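Bd3459 (Bdellovibrio bacteriovorus, PDB 5CEC) is a predatory endopeptidase of the S13 penicillin-binding-protein family, probably acting on cell-wall peptides, and is bound here by the ankyrin-repeat immunity protein Bd3460. Local coordinates at residues M332-Y346 / M350-N362. The protein carries 1 engineered substitution. Sequence-based numbering, arbitrary orientation.
Sequences MAVAAKDKASTVGSY and MAGSTTAKTGSVN. With SO4 (sulfate ion), chain C.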
loop_
_atom_site.group_PDB
_atom_site.type_symbol
_atom_site.label_atom_id
_atom_site.label_comp_id
_atom_site.label_asym_id
_atom_site.label_seq_id
_atom_site.Cartn_x
_atom_site.Cartn_y
_atom_site.Cartn_z
ATOM N N MET A 332 -4.059 5.675 -8.377
ATOM C CA MET A 332 -4.352 5.489 -6.948
ATOM C C MET A 332 -5.399 4.411 -6.778
ATOM O O MET A 332 -6.130 4.077 -7.723
ATOM C CB MET A 332 -4.896 6.761 -6.290
ATOM C CG MET A 332 -3.844 7.811 -6.067
ATOM S SD MET A 332 -4.514 9.425 -5.630
ATOM C CE MET A 332 -5.217 9.001 -4.048
ATOM N N ALA A 333 -5.387 3.779 -5.601
ATOM C CA ALA A 333 -6.182 2.582 -5.348
ATOM C C ALA A 333 -7.654 2.919 -5.152
ATOM O O ALA A 333 -7.998 3.956 -4.583
ATOM C CB ALA A 333 -5.659 1.889 -4.117
ATOM N N VAL A 334 -8.513 2.003 -5.565
ATOM C CA VAL A 334 -9.963 2.124 -5.464
ATOM C C VAL A 334 -10.468 1.169 -4.381
ATOM O O VAL A 334 -10.225 -0.061 -4.416
ATOM C CB VAL A 334 -10.656 1.841 -6.805
ATOM C CG1 VAL A 334 -12.157 1.987 -6.664
ATOM C CG2 VAL A 334 -10.130 2.796 -7.865
ATOM N N ALA A 335 -11.141 1.759 -3.399
ATOM C CA ALA A 335 -11.648 1.004 -2.257
ATOM C C ALA A 335 -12.491 -0.191 -2.710
ATOM O O ALA A 335 -13.411 -0.039 -3.550
ATOM C CB ALA A 335 -12.502 1.882 -1.386
ATOM N N ALA A 336 -12.164 -1.363 -2.171
ATOM C CA ALA A 336 -12.841 -2.639 -2.418
ATOM C C ALA A 336 -12.674 -3.230 -3.799
ATOM O O ALA A 336 -12.990 -4.378 -3.990
ATOM C CB ALA A 336 -14.312 -2.584 -2.018
ATOM N N LYS A 337 -12.236 -2.450 -4.765
ATOM C CA LYS A 337 -12.047 -2.941 -6.132
ATOM C C LYS A 337 -10.612 -3.392 -6.371
ATOM O O LYS A 337 -10.382 -4.374 -7.050
ATOM C CB LYS A 337 -12.410 -1.833 -7.125
ATOM C CG LYS A 337 -13.851 -1.372 -6.993
ATOM C CD LYS A 337 -14.803 -2.319 -7.702
ATOM C CE LYS A 337 -14.811 -2.048 -9.217
ATOM N NZ LYS A 337 -16.002 -2.634 -9.898
ATOM N N ASP A 338 -9.636 -2.622 -5.866
ATOM C CA ASP A 338 -8.227 -3.011 -5.944
ATOM C C ASP A 338 -7.933 -3.899 -4.744
ATOM O O ASP A 338 -7.569 -3.446 -3.657
ATOM C CB ASP A 338 -7.313 -1.787 -6.046
ATOM C CG ASP A 338 -7.456 -1.094 -7.377
ATOM O OD1 ASP A 338 -7.477 -1.841 -8.411
ATOM O OD2 ASP A 338 -7.540 0.137 -7.413
ATOM N N LYS A 339 -8.169 -5.189 -4.932
ATOM C CA LYS A 339 -8.059 -6.137 -3.846
ATOM C C LYS A 339 -6.612 -6.226 -3.330
ATOM O O LYS A 339 -6.396 -6.484 -2.120
ATOM C CB LYS A 339 -8.592 -7.500 -4.294
ATOM C CG LYS A 339 -10.046 -7.484 -4.722
ATOM C CD LYS A 339 -10.930 -6.906 -3.646
ATOM C CE LYS A 339 -12.386 -7.308 -3.778
ATOM N NZ LYS A 339 -13.154 -6.748 -2.621
ATOM N N ALA A 340 -5.655 -6.029 -4.238
ATOM C CA ALA A 340 -4.212 -6.077 -3.969
ATOM C C ALA A 340 -3.718 -4.670 -3.662
ATOM O O ALA A 340 -2.704 -4.149 -4.253
ATOM C CB ALA A 340 -3.430 -6.700 -5.116
ATOM N N SER A 341 -4.467 -4.050 -2.744
ATOM C CA SER A 341 -4.114 -2.719 -2.257
ATOM C C SER A 341 -4.452 -2.567 -0.795
ATOM O O SER A 341 -5.226 -3.312 -0.211
ATOM C CB SER A 341 -4.819 -1.611 -3.052
ATOM O OG SER A 341 -6.135 -1.421 -2.592
ATOM N N THR A 342 -3.929 -1.488 -0.219
ATOM C CA THR A 342 -4.202 -1.206 1.205
ATOM C C THR A 342 -5.648 -0.775 1.464
ATOM O O THR A 342 -6.062 -0.660 2.618
ATOM C CB THR A 342 -3.263 -0.148 1.770
ATOM O OG1 THR A 342 -3.520 1.112 1.138
ATOM C CG2 THR A 342 -1.796 -0.516 1.610
ATOM N N VAL A 343 -6.425 -0.518 0.397
ATOM C CA VAL A 343 -7.850 -0.198 0.533
ATOM C C VAL A 343 -8.765 -1.299 -0.005
ATOM O O VAL A 343 -9.951 -1.082 -0.206
ATOM C CB VAL A 343 -8.210 1.170 -0.062
ATOM C CG1 VAL A 343 -7.500 2.254 0.732
ATOM C CG2 VAL A 343 -7.936 1.241 -1.565
ATOM N N GLY A 344 -8.219 -2.501 -0.178
ATOM C CA GLY A 344 -8.992 -3.616 -0.681
ATOM C C GLY A 344 -10.192 -3.982 0.180
ATOM O O GLY A 344 -11.159 -4.534 -0.341
ATOM N N SER A 345 -10.104 -3.720 1.490
ATOM C CA SER A 345 -11.221 -3.940 2.447
ATOM C C SER A 345 -11.694 -2.640 3.103
ATOM O O SER A 345 -11.991 -2.548 4.304
ATOM C CB SER A 345 -10.816 -4.961 3.502
ATOM O OG SER A 345 -10.615 -6.223 2.911
ATOM N N TYR A 346 -11.849 -1.630 2.287
ATOM C CA TYR A 346 -12.492 -0.388 2.731
ATOM C C TYR A 346 -13.955 -0.476 2.344
ATOM O O TYR A 346 -14.332 -0.047 1.221
ATOM C CB TYR A 346 -11.814 0.835 2.121
ATOM C CG TYR A 346 -10.700 1.360 2.968
ATOM C CD1 TYR A 346 -9.726 0.512 3.489
ATOM C CD2 TYR A 346 -10.609 2.686 3.286
ATOM C CE1 TYR A 346 -8.695 1.009 4.255
ATOM C CE2 TYR A 346 -9.599 3.161 4.078
ATOM C CZ TYR A 346 -8.635 2.337 4.536
ATOM O OH TYR A 346 -7.646 2.836 5.342
ATOM N N MET A 350 -17.850 3.521 1.017
ATOM C CA MET A 350 -16.629 3.753 0.255
ATOM C C MET A 350 -16.385 2.763 -0.865
ATOM O O MET A 350 -15.664 3.070 -1.805
ATOM C CB MET A 350 -15.405 3.734 1.170
ATOM C CG MET A 350 -15.317 4.947 2.089
ATOM S SD MET A 350 -13.950 4.921 3.249
ATOM C CE MET A 350 -14.348 3.521 4.290
ATOM N N ALA A 351 -16.880 1.534 -0.709
ATOM C CA ALA A 351 -16.580 0.485 -1.675
ATOM C C ALA A 351 -17.030 0.928 -3.056
ATOM O O ALA A 351 -18.174 1.247 -3.260
ATOM C CB ALA A 351 -17.242 -0.812 -1.246
ATOM N N GLY A 352 -16.095 0.907 -4.000
ATOM C CA GLY A 352 -16.367 1.240 -5.386
ATOM C C GLY A 352 -16.535 2.707 -5.708
ATOM O O GLY A 352 -16.691 3.053 -6.878
ATOM N N SER A 353 -16.603 3.564 -4.680
ATOM C CA SER A 353 -16.825 5.004 -4.871
ATOM C C SER A 353 -15.595 5.843 -4.577
ATOM O O SER A 353 -15.547 7.008 -4.943
ATOM C CB SER A 353 -17.922 5.481 -3.922
ATOM O OG SER A 353 -17.500 5.418 -2.571
ATOM N N THR A 354 -14.633 5.280 -3.857
ATOM C CA THR A 354 -13.575 6.044 -3.205
ATOM C C THR A 354 -12.226 5.621 -3.763
ATOM O O THR A 354 -11.924 4.436 -3.829
ATOM C CB THR A 354 -13.658 5.826 -1.703
ATOM O OG1 THR A 354 -14.931 6.295 -1.267
ATOM C CG2 THR A 354 -12.578 6.579 -0.953
ATOM N N THR A 355 -11.437 6.620 -4.154
ATOM C CA THR A 355 -10.081 6.426 -4.671
ATOM C C THR A 355 -9.189 7.044 -3.627
ATOM O O THR A 355 -9.323 8.246 -3.371
ATOM C CB THR A 355 -9.891 7.093 -6.039
ATOM O OG1 THR A 355 -10.934 6.653 -6.932
ATOM C CG2 THR A 355 -8.579 6.784 -6.643
ATOM N N ALA A 356 -8.284 6.300 -3.020
ATOM C CA ALA A 356 -7.614 6.826 -1.815
ATOM C C ALA A 356 -6.259 6.181 -1.563
ATOM O O ALA A 356 -6.005 5.037 -1.982
ATOM C CB ALA A 356 -8.485 6.668 -0.589
ATOM N N LYS A 357 -5.424 6.925 -0.843
ATOM C CA LYS A 357 -4.124 6.500 -0.389
ATOM C C LYS A 357 -4.116 6.586 1.134
ATOM O O LYS A 357 -4.507 7.568 1.715
ATOM C CB LYS A 357 -3.026 7.421 -0.953
ATOM C CG LYS A 357 -1.596 7.050 -0.510
ATOM C CD LYS A 357 -1.075 5.812 -1.238
ATOM C CE LYS A 357 0.120 5.198 -0.519
ATOM N NZ LYS A 357 -0.289 4.443 0.710
ATOM N N THR A 358 -3.630 5.525 1.768
ATOM C CA THR A 358 -3.455 5.399 3.203
ATOM C C THR A 358 -2.080 5.866 3.680
ATOM O O THR A 358 -1.115 5.931 2.912
ATOM C CB THR A 358 -3.621 3.926 3.570
ATOM O OG1 THR A 358 -2.764 3.150 2.747
ATOM C CG2 THR A 358 -5.057 3.440 3.393
ATOM N N GLY A 359 -1.979 6.082 4.986
ATOM C CA GLY A 359 -0.686 6.279 5.629
ATOM C C GLY A 359 -0.719 5.927 7.088
ATOM O O GLY A 359 -1.754 6.048 7.731
ATOM N N SER A 360 0.396 5.389 7.567
ATOM C CA SER A 360 0.571 4.970 8.947
ATOM C C SER A 360 2.015 5.206 9.387
ATOM O O SER A 360 2.928 4.648 8.780
ATOM C CB SER A 360 0.275 3.467 9.067
ATOM O OG SER A 360 -0.886 3.078 8.372
ATOM N N VAL A 361 2.217 6.029 10.430
ATOM C CA VAL A 361 3.529 6.188 11.116
ATOM C C VAL A 361 3.235 6.313 12.615
ATOM O O VAL A 361 2.078 6.373 13.039
ATOM C CB VAL A 361 4.340 7.423 10.626
ATOM C CG1 VAL A 361 4.856 7.243 9.211
ATOM C CG2 VAL A 361 3.549 8.715 10.755
ATOM N N ASN A 362 4.274 6.331 13.435
ATOM C CA ASN A 362 4.092 6.354 14.876
ATOM C C ASN A 362 2.999 7.343 15.312
ATOM O O ASN A 362 2.077 6.997 16.055
ATOM C CB ASN A 362 5.441 6.679 15.540
ATOM C CG ASN A 362 5.352 6.780 17.045
ATOM O OD1 ASN A 362 4.505 6.191 17.687
ATOM N ND2 ASN A 362 6.247 7.535 17.599
HETATM S S SO4 C . 0.416 2.354 4.480
HETATM O O1 SO4 C . 0.465 0.863 4.555
HETATM O O2 SO4 C . -0.170 2.964 5.683
HETATM O O3 SO4 C . 1.843 2.850 4.167
HETATM O O4 SO4 C . -0.352 2.757 3.292
HETATM O O HOH W 1 -3.705 4.686 -3.453
HETATM O O HOH W 2 -1.987 2.600 -0.432
#
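Thr-342 and Thr-358 meet through their hydroxyls, OG1 to OG1 2.7 Å, the two side chains running antiparallel alongside each other. In each, chi1 (66° and 52°) places OG1 in the cleft between the backbone N and C. In Thr-358 this leaves CG2 anti to the carbonyl carbon, where it lies 3.3 Å from Tyr-346 OH. CG1 of Val-343 lies over the centre of one face of that ring, 3.7 Å above its plane, and also touches Thr-358 CG2. At the other end of the ring, Met-350 crosses obliquely in a Met-aromatic contact, with CE 4.0 Å from Tyr-346 CD2. Lys-357, Thr-358 and Gly-359 form a KTG motif on strand 354-361, as in penicillin-binding proteins. Beside it, a sulfate is hydrogen-bonded by Thr-358 OG1, Ser-360 OG, Ser-70 and Ser-251, consistent with the active-site groove. Lys-357 NZ donates to Thr-358 O and to a water that also bonds Thr-342 OG1. The short, weakly bonded strand 333-334 is outermost in this sheet within the chain, antiparallel to 354-361. Ala-335 N donates to Thr-354 O (2.8 Å), and Ala-356 N to Ala-333 O (2.8 Å). Val-334 and Thr-355 are a non-hydrogen-bonded pair, with Val-334 CG2 4.0 Å from Thr-355 OG1. Ala-336 CB packs on Ala-351 CB at 3.5 Å.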